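Local coordinates for orphan protein TM0875 (Thermotoga maritima, PDB 1O22) that is of unknown function but adopts a fold that was new when its structure was solved, and forms a dimer whose beta-sheet runs on across the subunit interface, at residues I21-K26 with G157-S162; E70-F75 with D113-S118; I77-P82 with K98-E103; D109-M114 with M145-E150. All blocks are in the same frame, centred on the assembly; numbering follows the deposited sequence.

Interaction 1 (I21-K26 with G157-S162); sequences ILYYKK and GEYTFS
Y23 and Y159 set their rings side by side, pointing the same way from neighbouring antiparallel strands, with planes at 68° and the nearest carbons, Y23 CD1 and Y159 CD1, 3.9 Å apart. CG of Y23 sits between its backbone N and carbonyl carbon (chi1 67°), which stands the ring up from the strand beside that of Y159. Both hydroxyls reach past the contact, Y23 OH to S53 O and Y159 OH to E54 O, so tyrosine suits these buried places: its ring fills the apolar layer while its OH meets a backbone carbonyl. On the same face CB of F161 packs 4.0 Å from CG2 of I21, and M145 of helix 137-152 covers both residues. The other face carries L22, Y24, T160 and S162, where small hydroxyl residues lie at the edge of the Y24 ring. At the ladder's end K26 N bonds to E158 O, and its extended chain runs on to give a short hydrogen bond from NZ to G157 O, 2.6 Å. K25 NZ stays 4.1 Å from E158 OE1; one water joins them and another links K25 NZ to Y159 OH. L22 with S162 and Y24 with T160 each exchange two amide bonds, L22 N to S162 O being 2.9 Å. This is a regular antiparallel beta ladder, joining the first and last strands of the chain at one margin of the mixed sheet.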
loop_
_atom_site.group_PDB
_atom_site.type_symbol
_atom_site.label_atom_id
_atom_site.label_comp_id
_atom_site.label_asym_id
_atom_site.label_seq_id
_atom_site.Cartn_x
_atom_site.Cartn_y
_atom_site.Cartn_z
ATOM N N ILE A 21 -0.328 14.400 2.941
ATOM C CA ILE A 21 -0.649 15.554 2.111
ATOM C C ILE A 21 -2.125 15.491 1.676
ATOM O O ILE A 21 -2.581 14.501 1.080
ATOM C CB ILE A 21 0.276 15.651 0.881
ATOM C CG1 ILE A 21 1.722 15.712 1.325
ATOM C CG2 ILE A 21 -0.112 16.840 0.016
ATOM C CD1 ILE A 21 2.684 15.648 0.256
ATOM N N LEU A 22 -2.864 16.553 1.991
ATOM C CA LEU A 22 -4.272 16.662 1.598
ATOM C C LEU A 22 -4.327 17.733 0.535
ATOM O O LEU A 22 -3.830 18.826 0.761
ATOM C CB LEU A 22 -5.131 17.070 2.803
ATOM C CG LEU A 22 -4.993 16.212 4.057
ATOM C CD1 LEU A 22 -5.751 16.866 5.240
ATOM C CD2 LEU A 22 -5.519 14.820 3.810
ATOM N N TYR A 23 -4.888 17.427 -0.628
ATOM C CA TYR A 23 -4.959 18.406 -1.700
ATOM C C TYR A 23 -6.417 18.723 -1.984
ATOM O O TYR A 23 -7.292 17.907 -1.709
ATOM C CB TYR A 23 -4.219 17.938 -2.977
ATOM C CG TYR A 23 -4.835 16.748 -3.679
ATOM C CD1 TYR A 23 -5.843 16.912 -4.621
ATOM C CD2 TYR A 23 -4.394 15.458 -3.397
ATOM C CE1 TYR A 23 -6.413 15.850 -5.217
ATOM C CE2 TYR A 23 -4.959 14.388 -4.003
ATOM C CZ TYR A 23 -5.943 14.576 -4.930
ATOM O OH TYR A 23 -6.511 13.457 -5.517
ATOM N N TYR A 24 -6.664 19.925 -2.519
ATOM C CA TYR A 24 -8.019 20.424 -2.740
ATOM C C TYR A 24 -8.060 21.254 -3.991
ATOM O O TYR A 24 -7.226 22.156 -4.153
ATOM C CB TYR A 24 -8.470 21.353 -1.574
ATOM C CG TYR A 24 -8.296 20.778 -0.191
ATOM C CD1 TYR A 24 -9.270 19.967 0.370
ATOM C CD2 TYR A 24 -7.152 21.034 0.549
ATOM C CE1 TYR A 24 -9.123 19.426 1.644
ATOM C CE2 TYR A 24 -6.996 20.509 1.838
ATOM C CZ TYR A 24 -7.990 19.700 2.374
ATOM O OH TYR A 24 -7.868 19.159 3.639
ATOM N N LYS A 25 -9.050 21.023 -4.836
ATOM C CA LYS A 25 -9.279 21.943 -5.945
ATOM C C LYS A 25 -9.698 23.350 -5.434
ATOM O O LYS A 25 -10.653 23.502 -4.649
ATOM C CB LYS A 25 -10.286 21.397 -6.954
ATOM C CG LYS A 25 -10.250 22.167 -8.323
ATOM C CD LYS A 25 -10.764 21.341 -9.432
ATOM C CE LYS A 25 -10.321 21.828 -10.755
ATOM N NZ LYS A 25 -11.083 21.086 -11.803
ATOM N N LYS A 26 -8.940 24.356 -5.848
ATOM C CA LYS A 26 -9.246 25.752 -5.521
ATOM C C LYS A 26 -10.692 26.098 -5.832
ATOM O O LYS A 26 -11.257 25.648 -6.848
ATOM C CB LYS A 26 -8.365 26.710 -6.288
ATOM C CG LYS A 26 -6.971 26.835 -5.809
ATOM C CD LYS A 26 -6.166 27.703 -6.769
ATOM C CE LYS A 26 -4.787 28.095 -6.226
ATOM N NZ LYS A 26 -3.946 28.844 -7.255
ATOM N N GLY A 157 -1.762 24.769 -10.696
ATOM C CA GLY A 157 -2.197 26.096 -10.302
ATOM C C GLY A 157 -3.652 26.164 -9.848
ATOM O O GLY A 157 -4.082 27.195 -9.320
ATOM N N GLU A 158 -4.402 25.073 -10.052
ATOM C CA GLU A 158 -5.792 24.970 -9.640
ATOM C C GLU A 158 -6.003 24.266 -8.308
ATOM O O GLU A 158 -7.130 23.985 -7.947
ATOM C CB GLU A 158 -6.603 24.273 -10.764
ATOM C CG GLU A 158 -6.692 25.147 -12.009
ATOM C CD GLU A 158 -7.457 24.526 -13.172
ATOM O OE1 GLU A 158 -7.927 23.382 -13.082
ATOM O OE2 GLU A 158 -7.581 25.214 -14.211
ATOM N N TYR A 159 -4.928 23.986 -7.592
ATOM C CA TYR A 159 -4.948 23.284 -6.306
ATOM C C TYR A 159 -4.212 24.010 -5.194
ATOM O O TYR A 159 -3.251 24.737 -5.433
ATOM C CB TYR A 159 -4.312 21.871 -6.439
ATOM C CG TYR A 159 -5.135 20.974 -7.313
ATOM C CD1 TYR A 159 -6.082 20.155 -6.778
ATOM C CD2 TYR A 159 -5.009 21.022 -8.689
ATOM C CE1 TYR A 159 -6.870 19.397 -7.568
ATOM C CE2 TYR A 159 -5.788 20.264 -9.503
ATOM C CZ TYR A 159 -6.724 19.433 -8.935
ATOM O OH TYR A 159 -7.517 18.672 -9.749
ATOM N N THR A 160 -4.691 23.795 -3.978
ATOM C CA THR A 160 -3.915 24.024 -2.779
ATOM C C THR A 160 -3.678 22.673 -2.110
ATOM O O THR A 160 -4.348 21.668 -2.414
ATOM C CB THR A 160 -4.625 24.968 -1.806
ATOM O OG1 THR A 160 -5.827 24.371 -1.295
ATOM C CG2 THR A 160 -5.078 26.243 -2.498
ATOM N N PHE A 161 -2.715 22.626 -1.212
ATOM C CA PHE A 161 -2.479 21.401 -0.431
ATOM C C PHE A 161 -1.938 21.734 0.958
ATOM O O PHE A 161 -1.347 22.787 1.148
ATOM C CB PHE A 161 -1.583 20.410 -1.198
ATOM C CG PHE A 161 -0.227 20.953 -1.562
ATOM C CD1 PHE A 161 0.818 20.884 -0.660
ATOM C CD2 PHE A 161 -0.006 21.544 -2.803
ATOM C CE1 PHE A 161 2.068 21.431 -0.961
ATOM C CE2 PHE A 161 1.232 22.059 -3.116
ATOM C CZ PHE A 161 2.278 22.007 -2.191
ATOM N N SER A 162 -2.195 20.874 1.936
ATOM C CA SER A 162 -1.550 20.987 3.252
ATOM C C SER A 162 -0.772 19.722 3.600
ATOM O O SER A 162 -1.128 18.602 3.186
ATOM C CB SER A 162 -2.567 21.254 4.364
ATOM O OG SER A 162 -3.566 20.251 4.360
HETATM O O HOH W 1 -8.450 19.424 -12.363
HETATM O O HOH W 2 -10.969 22.986 -14.014
#

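Interaction 2 (E70-F75 with D113-S118); sequences EEVPSF and DMKILS
K115 bends toward the loop 70-75: CG lies anti to the carbonyl carbon (chi1 -61°), and the chain then bends at each later torsion, chi2 being -56° and chi3 -93°. The curl carries the lysine across V72 and to the carbonyl of P73. V72, with CG2 between its own backbone N and carbonyl carbon, offers that methyl to the lysine; V72 CG2 and K115 CG are 3.7 Å apart, and the two side chains cross at about a right angle. Further along, NZ of K115 donates to P73 O at 3.2 Å, approaching well off the C=O axis and tilted from the carbonyl plane. A weak second bond runs from K115 NZ to S74 OG at 3.4 Å. Lysine suits the place because its methylenes can pack on valine while its ammonium reaches acceptors in a loop without regular structure. Proline, having no N-H, still gives its carbonyl, and its ring packs on L66 and Y126, while P73 also meets L80 of the second subunit. On the strand, K115 lies among L108 and S110 of strand 100-111. The chemistry is that of a charge held by neutral oxygens, one of them only by a weak bond: the ammonium adds a polar tie to a small apolar contact between the loop leading into strand 75-81 and strand 114-119.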
loop_
_atom_site.group_PDB
_atom_site.type_symbol
_atom_site.label_atom_id
_atom_site.label_comp_id
_atom_site.label_asym_id
_atom_site.label_seq_id
_atom_site.Cartn_x
_atom_site.Cartn_y
_atom_site.Cartn_z
ATOM N N GLU A 70 26.643 7.620 -3.345
ATOM C CA GLU A 70 25.597 6.646 -3.662
ATOM C C GLU A 70 24.732 7.123 -4.835
ATOM O O GLU A 70 24.243 8.269 -4.884
ATOM C CB GLU A 70 24.705 6.359 -2.432
ATOM C CG GLU A 70 25.446 5.799 -1.223
ATOM C CD GLU A 70 24.519 5.531 -0.025
ATOM O OE1 GLU A 70 23.299 5.845 -0.099
ATOM O OE2 GLU A 70 25.026 5.006 1.002
ATOM N N GLU A 71 24.516 6.191 -5.755
ATOM C CA GLU A 71 23.545 6.309 -6.858
ATOM C C GLU A 71 22.108 6.203 -6.436
ATOM O O GLU A 71 21.795 5.460 -5.504
ATOM C CB GLU A 71 23.802 5.200 -7.859
ATOM C CG GLU A 71 25.123 5.332 -8.559
ATOM C CD GLU A 71 25.376 4.214 -9.551
ATOM O OE1 GLU A 71 25.549 3.063 -9.113
ATOM O OE2 GLU A 71 25.442 4.501 -10.761
ATOM N N VAL A 72 21.245 6.959 -7.111
ATOM C CA VAL A 72 19.800 6.837 -6.941
ATOM C C VAL A 72 19.338 5.500 -7.520
ATOM O O VAL A 72 19.934 4.990 -8.446
ATOM C CB VAL A 72 18.977 8.014 -7.646
ATOM C CG1 VAL A 72 19.312 9.368 -7.024
ATOM C CG2 VAL A 72 19.155 8.019 -9.194
ATOM N N PRO A 73 18.303 4.940 -6.944
ATOM C CA PRO A 73 17.728 3.705 -7.447
ATOM C C PRO A 73 16.985 3.928 -8.769
ATOM O O PRO A 73 16.425 4.972 -9.025
ATOM C CB PRO A 73 16.742 3.316 -6.332
ATOM C CG PRO A 73 16.405 4.567 -5.631
ATOM C CD PRO A 73 17.572 5.477 -5.777
ATOM N N SER A 74 17.038 2.942 -9.632
ATOM C CA SER A 74 16.142 2.853 -10.761
ATOM C C SER A 74 15.036 1.837 -10.602
ATOM O O SER A 74 14.026 1.984 -11.257
ATOM C CB SER A 74 16.929 2.524 -12.026
ATOM O OG SER A 74 17.771 3.597 -12.347
ATOM N N PHE A 75 15.239 0.765 -9.826
ATOM C CA PHE A 75 14.166 -0.240 -9.607
ATOM C C PHE A 75 14.030 -0.571 -8.130
ATOM O O PHE A 75 14.991 -0.489 -7.410
ATOM C CB PHE A 75 14.422 -1.538 -10.346
ATOM C CG PHE A 75 14.441 -1.394 -11.787
ATOM C CD1 PHE A 75 13.262 -1.543 -12.535
ATOM C CD2 PHE A 75 15.641 -1.072 -12.432
ATOM C CE1 PHE A 75 13.288 -1.405 -13.918
ATOM C CE2 PHE A 75 15.666 -0.926 -13.791
ATOM C CZ PHE A 75 14.500 -1.087 -14.547
ATOM N N ASP A 113 16.140 15.504 -10.744
ATOM C CA ASP A 113 17.033 14.579 -10.003
ATOM C C ASP A 113 16.337 13.581 -9.087
ATOM O O ASP A 113 16.987 12.676 -8.509
ATOM C CB ASP A 113 17.998 15.376 -9.132
ATOM C CG ASP A 113 18.884 16.272 -9.928
ATOM O OD1 ASP A 113 18.861 16.169 -11.183
ATOM O OD2 ASP A 113 19.624 17.122 -9.388
HETATM N N MSE A 114 15.025 13.726 -8.944
HETATM C CA MSE A 114 14.268 12.863 -8.049
HETATM C C MSE A 114 13.840 11.575 -8.762
HETATM O O MSE A 114 13.521 11.579 -9.966
HETATM C CB MSE A 114 13.127 13.687 -7.433
HETATM C CG MSE A 114 11.877 13.071 -7.016
HETATM SE SE MSE A 114 10.582 14.603 -6.488
HETATM C CE MSE A 114 11.675 15.835 -5.583
ATOM N N LYS A 115 13.900 10.472 -8.012
ATOM C CA LYS A 115 13.268 9.201 -8.381
ATOM C C LYS A 115 12.072 8.920 -7.467
ATOM O O LYS A 115 12.111 9.114 -6.282
ATOM C CB LYS A 115 14.255 8.051 -8.303
ATOM C CG LYS A 115 15.410 8.184 -9.188
ATOM C CD LYS A 115 15.049 8.378 -10.675
ATOM C CE LYS A 115 15.006 7.113 -11.415
ATOM N NZ LYS A 115 16.384 6.664 -11.712
ATOM N N ILE A 116 11.010 8.428 -8.056
ATOM C CA ILE A 116 9.717 8.351 -7.392
ATOM C C ILE A 116 9.162 6.951 -7.603
ATOM O O ILE A 116 9.029 6.483 -8.744
ATOM C CB ILE A 116 8.740 9.385 -7.994
ATOM C CG1 ILE A 116 9.282 10.805 -7.826
ATOM C CG2 ILE A 116 7.345 9.202 -7.415
ATOM C CD1 ILE A 116 9.057 11.620 -8.983
ATOM N N LEU A 117 8.861 6.316 -6.485
ATOM C CA LEU A 117 8.188 5.033 -6.403
ATOM C C LEU A 117 6.755 5.282 -5.938
ATOM O O LEU A 117 6.525 5.908 -4.912
ATOM C CB LEU A 117 8.871 4.163 -5.367
ATOM C CG LEU A 117 8.423 2.709 -5.233
ATOM C CD1 LEU A 117 8.530 1.917 -6.555
ATOM C CD2 LEU A 117 9.289 2.082 -4.151
ATOM N N SER A 118 5.798 4.809 -6.710
ATOM C CA SER A 118 4.410 5.004 -6.391
ATOM C C SER A 118 3.698 3.685 -6.159
ATOM O O SER A 118 3.767 2.770 -6.988
ATOM C CB SER A 118 3.724 5.713 -7.555
ATOM O OG SER A 118 2.339 5.750 -7.295
#

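Interaction 3 (I77-P82 with K98-E103); sequences IKALTP and KNVFVE
L80 and F101 sit opposite each other across the ladder as an antiparallel hydrogen-bonded pair, L80 N to F101 O at 2.7 Å and F101 N to L80 O at 2.9 Å, and E103 N adds a nearly straight bond to K78 O at 2.8 Å. The short strands run at 142° to each other, so the ladder is strongly twisted. The side chains of L80 and F101 lie alongside, pointing the same way, with L80 CD1 3.9 Å from F101 CD2; the ring reaches that branch because CG of F101 is anti to its backbone N (chi1 -175°). E103 crosses the same leucine branch obliquely with its carboxylate end. On the other face small and branched residues fit closely: A79 CB meets V100 CB at 4.0 Å, and I77 CG2 meets V102 CG1 at 3.9 Å. Where the chain turns a corner at N99 a water bridges T81 OG1 and N99 O, the latter at 2.6 Å. K78 sends its ammonium to a salt bridge with E104. Strand 75-81 is outermost within the chain, yet it and strand 100-111 pair in an antiparallel ladder with the second subunit, where the F101 ring meets W94 of that chain edge-to-face and L80 packs on its Y126.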
loop_
_atom_site.group_PDB
_atom_site.type_symbol
_atom_site.label_atom_id
_atom_site.label_comp_id
_atom_site.label_asym_id
_atom_site.label_seq_id
_atom_site.Cartn_x
_atom_site.Cartn_y
_atom_site.Cartn_z
ATOM N N ILE A 77 12.807 -3.694 -5.794
ATOM C CA ILE A 77 12.586 -5.137 -5.841
ATOM C C ILE A 77 11.929 -5.590 -4.523
ATOM O O ILE A 77 12.407 -5.250 -3.433
ATOM C CB ILE A 77 13.920 -5.843 -6.023
ATOM C CG1 ILE A 77 14.645 -5.309 -7.263
ATOM C CG2 ILE A 77 13.711 -7.357 -6.140
ATOM C CD1 ILE A 77 16.081 -5.694 -7.321
ATOM N N LYS A 78 10.809 -6.298 -4.607
ATOM C CA LYS A 78 10.308 -7.057 -3.443
ATOM C C LYS A 78 10.804 -8.482 -3.544
ATOM O O LYS A 78 10.500 -9.192 -4.492
ATOM C CB LYS A 78 8.791 -7.020 -3.358
ATOM C CG LYS A 78 8.265 -5.600 -3.061
ATOM C CD LYS A 78 6.741 -5.529 -3.097
ATOM C CE LYS A 78 6.275 -4.156 -3.572
ATOM N NZ LYS A 78 4.796 -4.047 -3.574
ATOM N N ALA A 79 11.646 -8.846 -2.604
ATOM C CA ALA A 79 12.221 -10.183 -2.514
ATOM C C ALA A 79 11.731 -10.877 -1.236
ATOM O O ALA A 79 11.489 -10.241 -0.225
ATOM C CB ALA A 79 13.729 -10.066 -2.490
ATOM N N LEU A 80 11.656 -12.185 -1.237
ATOM C CA LEU A 80 11.298 -12.908 -0.013
ATOM C C LEU A 80 12.432 -13.878 0.299
ATOM O O LEU A 80 13.000 -14.501 -0.590
ATOM C CB LEU A 80 9.981 -13.676 -0.225
ATOM C CG LEU A 80 8.778 -12.921 -0.781
ATOM C CD1 LEU A 80 7.784 -13.834 -1.422
ATOM C CD2 LEU A 80 8.112 -12.157 0.365
ATOM N N THR A 81 12.742 -14.019 1.569
ATOM C CA THR A 81 13.673 -15.017 2.036
ATOM C C THR A 81 13.034 -16.021 3.001
ATOM O O THR A 81 12.243 -15.623 3.830
ATOM C CB THR A 81 14.873 -14.259 2.676
ATOM O OG1 THR A 81 15.752 -15.206 3.252
ATOM C CG2 THR A 81 14.421 -13.361 3.796
ATOM N N PRO A 82 13.385 -17.311 2.906
ATOM C CA PRO A 82 12.960 -18.327 3.867
ATOM C C PRO A 82 13.792 -18.389 5.119
ATOM O O PRO A 82 13.454 -19.189 5.978
ATOM C CB PRO A 82 13.156 -19.639 3.092
ATOM C CG PRO A 82 14.222 -19.341 2.103
ATOM C CD PRO A 82 14.169 -17.913 1.813
ATOM N N LYS A 98 21.667 -13.399 -1.046
ATOM C CA LYS A 98 21.755 -14.720 -1.665
ATOM C C LYS A 98 20.443 -15.483 -1.596
ATOM O O LYS A 98 19.805 -15.521 -0.557
ATOM C CB LYS A 98 22.848 -15.561 -0.984
ATOM N N ASN A 99 20.056 -16.110 -2.706
ATOM C CA ASN A 99 18.933 -17.044 -2.735
ATOM C C ASN A 99 17.620 -16.430 -2.207
ATOM O O ASN A 99 17.025 -16.881 -1.209
ATOM C CB ASN A 99 19.269 -18.331 -1.979
ATOM C CG ASN A 99 18.302 -19.462 -2.307
ATOM O OD1 ASN A 99 18.066 -19.751 -3.482
ATOM N ND2 ASN A 99 17.708 -20.073 -1.274
ATOM N N VAL A 100 17.172 -15.390 -2.897
ATOM C CA VAL A 100 15.910 -14.777 -2.568
ATOM C C VAL A 100 14.943 -14.957 -3.711
ATOM O O VAL A 100 15.346 -15.094 -4.865
ATOM C CB VAL A 100 16.098 -13.296 -2.149
ATOM C CG1 VAL A 100 16.770 -13.232 -0.797
ATOM C CG2 VAL A 100 16.894 -12.527 -3.138
ATOM N N PHE A 101 13.662 -14.997 -3.379
ATOM C CA PHE A 101 12.591 -15.038 -4.346
ATOM C C PHE A 101 12.143 -13.624 -4.731
ATOM O O PHE A 101 11.657 -12.872 -3.897
ATOM C CB PHE A 101 11.431 -15.839 -3.785
ATOM C CG PHE A 101 10.315 -16.051 -4.748
ATOM C CD1 PHE A 101 10.347 -17.104 -5.615
ATOM C CD2 PHE A 101 9.218 -15.206 -4.756
ATOM C CE1 PHE A 101 9.306 -17.338 -6.498
ATOM C CE2 PHE A 101 8.164 -15.424 -5.630
ATOM C CZ PHE A 101 8.208 -16.498 -6.505
ATOM N N VAL A 102 12.292 -13.276 -6.010
ATOM C CA VAL A 102 11.807 -11.999 -6.516
ATOM C C VAL A 102 10.347 -12.025 -6.830
ATOM O O VAL A 102 9.911 -12.725 -7.712
ATOM C CB VAL A 102 12.561 -11.582 -7.752
ATOM C CG1 VAL A 102 12.027 -10.203 -8.273
ATOM C CG2 VAL A 102 14.023 -11.537 -7.471
ATOM N N GLU A 103 9.571 -11.251 -6.106
ATOM C CA GLU A 103 8.131 -11.275 -6.246
ATOM C C GLU A 103 7.597 -10.120 -7.117
ATOM O O GLU A 103 6.635 -10.285 -7.870
ATOM C CB GLU A 103 7.525 -11.194 -4.855
ATOM C CG GLU A 103 6.037 -11.425 -4.847
ATOM C CD GLU A 103 5.462 -11.141 -3.498
ATOM O OE1 GLU A 103 5.818 -10.094 -2.917
ATOM O OE2 GLU A 103 4.676 -11.972 -3.024
HETATM O O HOH W 3 17.665 -16.557 1.315
#

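Interaction 4 (D109-M114 with M145-E150); sequences DSYGDM and MKYFFE
Y111 presents one ring face to Y147, whose CB sits over it 3.8 Å from the ring centroid and only 14° off the normal, a CH-pi contact. The Y147 ring in turn points an edge toward that same Y111 ring in an offset edge-to-face pair, with planes at 60° and centroids 5.7 Å apart. At another part of its own edge, and in its plane, the Y147 ring has OD2 of D109. There the phenol hydroxyl donates to the carboxylate, Y147 OH to D109 OD2 at 2.5 Å, on the anti lone pair of the oxygen. Both tyrosines carry CG anti to the backbone N (chi1 163° for Y147), Y147 reaching back to the strand and Y111 out to the helix. The contact is a helix laid against a beta hairpin: strands 100-111 and 114-119 are joined by a type II' turn from Y111 to M114, in which G112 takes the positive phi that glycine accepts readily. Helix 137-152 lies across this face of the sheet, reaching as far as strands 19-25 and 159-165. Beyond the ring, Y111 OH makes a weak bond to E150 OE1 at 3.3 Å and touches CB of K146 at 3.6 Å. Tyrosine suits both positions, its ring packing apolar surface while its hydroxyl finds a carboxylate. Y147 and Y111 also pack on I116 of strand 114-119, the hairpin's second strand.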
loop_
_atom_site.group_PDB
_atom_site.type_symbol
_atom_site.label_atom_id
_atom_site.label_comp_id
_atom_site.label_asym_id
_atom_site.label_seq_id
_atom_site.Cartn_x
_atom_site.Cartn_y
_atom_site.Cartn_z
ATOM N N ASP A 109 9.817 6.303 -11.530
ATOM C CA ASP A 109 9.782 7.474 -12.403
ATOM C C ASP A 109 10.892 8.490 -12.054
ATOM O O ASP A 109 11.381 8.515 -10.938
ATOM C CB ASP A 109 8.454 8.210 -12.262
ATOM C CG ASP A 109 7.275 7.451 -12.830
ATOM O OD1 ASP A 109 7.452 6.541 -13.675
ATOM O OD2 ASP A 109 6.106 7.752 -12.491
ATOM N N SER A 110 11.246 9.327 -13.024
ATOM C CA SER A 110 12.240 10.384 -12.894
ATOM C C SER A 110 11.556 11.736 -12.977
ATOM O O SER A 110 10.747 11.933 -13.860
ATOM C CB SER A 110 13.230 10.323 -14.040
ATOM O OG SER A 110 13.975 9.134 -13.991
ATOM N N TYR A 111 11.837 12.645 -12.048
ATOM C CA TYR A 111 11.354 14.038 -12.173
ATOM C C TYR A 111 12.485 14.942 -11.713
ATOM O O TYR A 111 12.765 15.009 -10.534
ATOM C CB TYR A 111 10.072 14.273 -11.360
ATOM C CG TYR A 111 9.367 15.575 -11.679
ATOM C CD1 TYR A 111 8.678 15.731 -12.877
ATOM C CD2 TYR A 111 9.427 16.660 -10.820
ATOM C CE1 TYR A 111 8.061 16.927 -13.197
ATOM C CE2 TYR A 111 8.795 17.863 -11.126
ATOM C CZ TYR A 111 8.111 17.991 -12.316
ATOM O OH TYR A 111 7.476 19.188 -12.649
ATOM N N GLY A 112 13.177 15.567 -12.659
ATOM C CA GLY A 112 14.479 16.187 -12.389
ATOM C C GLY A 112 15.510 15.178 -11.865
ATOM O O GLY A 112 15.694 14.115 -12.448
ATOM N N ASP A 113 16.140 15.504 -10.744
ATOM C CA ASP A 113 17.033 14.579 -10.003
ATOM C C ASP A 113 16.337 13.581 -9.087
ATOM O O ASP A 113 16.987 12.676 -8.509
ATOM C CB ASP A 113 17.998 15.376 -9.132
ATOM C CG ASP A 113 18.884 16.272 -9.928
ATOM O OD1 ASP A 113 18.861 16.169 -11.183
ATOM O OD2 ASP A 113 19.624 17.122 -9.388
HETATM N N MSE A 114 15.025 13.726 -8.944
HETATM C CA MSE A 114 14.268 12.863 -8.049
HETATM C C MSE A 114 13.840 11.575 -8.762
HETATM O O MSE A 114 13.521 11.579 -9.966
HETATM C CB MSE A 114 13.127 13.687 -7.433
HETATM C CG MSE A 114 11.877 13.071 -7.016
HETATM SE SE MSE A 114 10.582 14.603 -6.488
HETATM C CE MSE A 114 11.675 15.835 -5.583
HETATM N N MSE A 145 4.747 17.826 -5.762
HETATM C CA MSE A 145 3.348 18.115 -6.059
HETATM C C MSE A 145 3.125 18.540 -7.512
HETATM O O MSE A 145 2.095 18.175 -8.112
HETATM C CB MSE A 145 2.740 19.093 -5.060
HETATM C CG MSE A 145 2.557 18.493 -3.667
HETATM SE SE MSE A 145 1.578 16.758 -3.598
HETATM C CE MSE A 145 -0.345 17.527 -3.938
ATOM N N LYS A 146 4.130 19.177 -8.111
ATOM C CA LYS A 146 4.092 19.436 -9.550
ATOM C C LYS A 146 4.117 18.130 -10.325
ATOM O O LYS A 146 3.343 17.959 -11.241
ATOM C CB LYS A 146 5.275 20.265 -10.011
ATOM C CG LYS A 146 5.129 21.735 -9.885
ATOM C CD LYS A 146 6.419 22.431 -10.342
ATOM C CE LYS A 146 7.360 22.834 -9.185
ATOM N NZ LYS A 146 7.292 24.307 -8.841
ATOM N N TYR A 147 5.045 17.235 -9.971
ATOM C CA TYR A 147 5.080 15.893 -10.519
ATOM C C TYR A 147 3.740 15.172 -10.364
ATOM O O TYR A 147 3.234 14.573 -11.335
ATOM C CB TYR A 147 6.189 15.026 -9.870
ATOM C CG TYR A 147 5.987 13.557 -10.123
ATOM C CD1 TYR A 147 6.396 12.969 -11.337
ATOM C CD2 TYR A 147 5.362 12.750 -9.186
ATOM C CE1 TYR A 147 6.192 11.622 -11.588
ATOM C CE2 TYR A 147 5.138 11.413 -9.435
ATOM C CZ TYR A 147 5.576 10.843 -10.622
ATOM O OH TYR A 147 5.352 9.485 -10.834
ATOM N N PHE A 148 3.189 15.216 -9.158
ATOM C CA PHE A 148 1.954 14.518 -8.832
ATOM C C PHE A 148 0.762 15.003 -9.692
ATOM O O PHE A 148 0.096 14.225 -10.352
ATOM C CB PHE A 148 1.644 14.631 -7.322
ATOM C CG PHE A 148 0.283 14.065 -6.939
ATOM C CD1 PHE A 148 0.101 12.720 -6.750
ATOM C CD2 PHE A 148 -0.824 14.910 -6.837
ATOM C CE1 PHE A 148 -1.149 12.208 -6.459
ATOM C CE2 PHE A 148 -2.075 14.417 -6.515
ATOM C CZ PHE A 148 -2.250 13.065 -6.348
ATOM N N PHE A 149 0.522 16.299 -9.705
ATOM C CA PHE A 149 -0.566 16.854 -10.510
ATOM C C PHE A 149 -0.355 16.564 -11.989
ATOM O O PHE A 149 -1.269 16.131 -12.657
ATOM C CB PHE A 149 -0.750 18.366 -10.246
ATOM C CG PHE A 149 -1.255 18.673 -8.870
ATOM C CD1 PHE A 149 -2.336 17.995 -8.353
ATOM C CD2 PHE A 149 -0.608 19.597 -8.058
ATOM C CE1 PHE A 149 -2.789 18.259 -7.085
ATOM C CE2 PHE A 149 -1.070 19.846 -6.791
ATOM C CZ PHE A 149 -2.149 19.180 -6.312
ATOM N N GLU A 150 0.854 16.763 -12.490
ATOM C CA GLU A 150 1.119 16.489 -13.899
ATOM C C GLU A 150 0.910 15.001 -14.257
ATOM O O GLU A 150 0.369 14.686 -15.324
ATOM C CB GLU A 150 2.503 16.974 -14.299
ATOM C CG GLU A 150 2.618 18.495 -14.284
ATOM C CD GLU A 150 4.052 19.005 -14.423
ATOM O OE1 GLU A 150 4.973 18.174 -14.599
ATOM O OE2 GLU A 150 4.259 20.244 -14.357
#

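In the fold
All four contacts reach the one mixed sheet, at different places. Interactions 1 and 3 are strand-to-strand ladders at its two margins, their centres about 39 Å apart; interaction 1 is touched by no other chain, whereas interactions 2 and 3 both touch the second subunit, and interaction 3 mixes more buried apolar residues. Interactions 2 and 4 share D113 and M114 and meet at the hairpin of strands 100-111 and 114-119, one bringing a loop and the other helix 137-152. Interaction 4 is a surface contact, of tyrosines and carboxylates, and interaction 2, partly buried, a lysine on neutral oxygens. The same helix packs from interaction 4 on to interaction 1, F149 meeting Y159 and F148 meeting Y23.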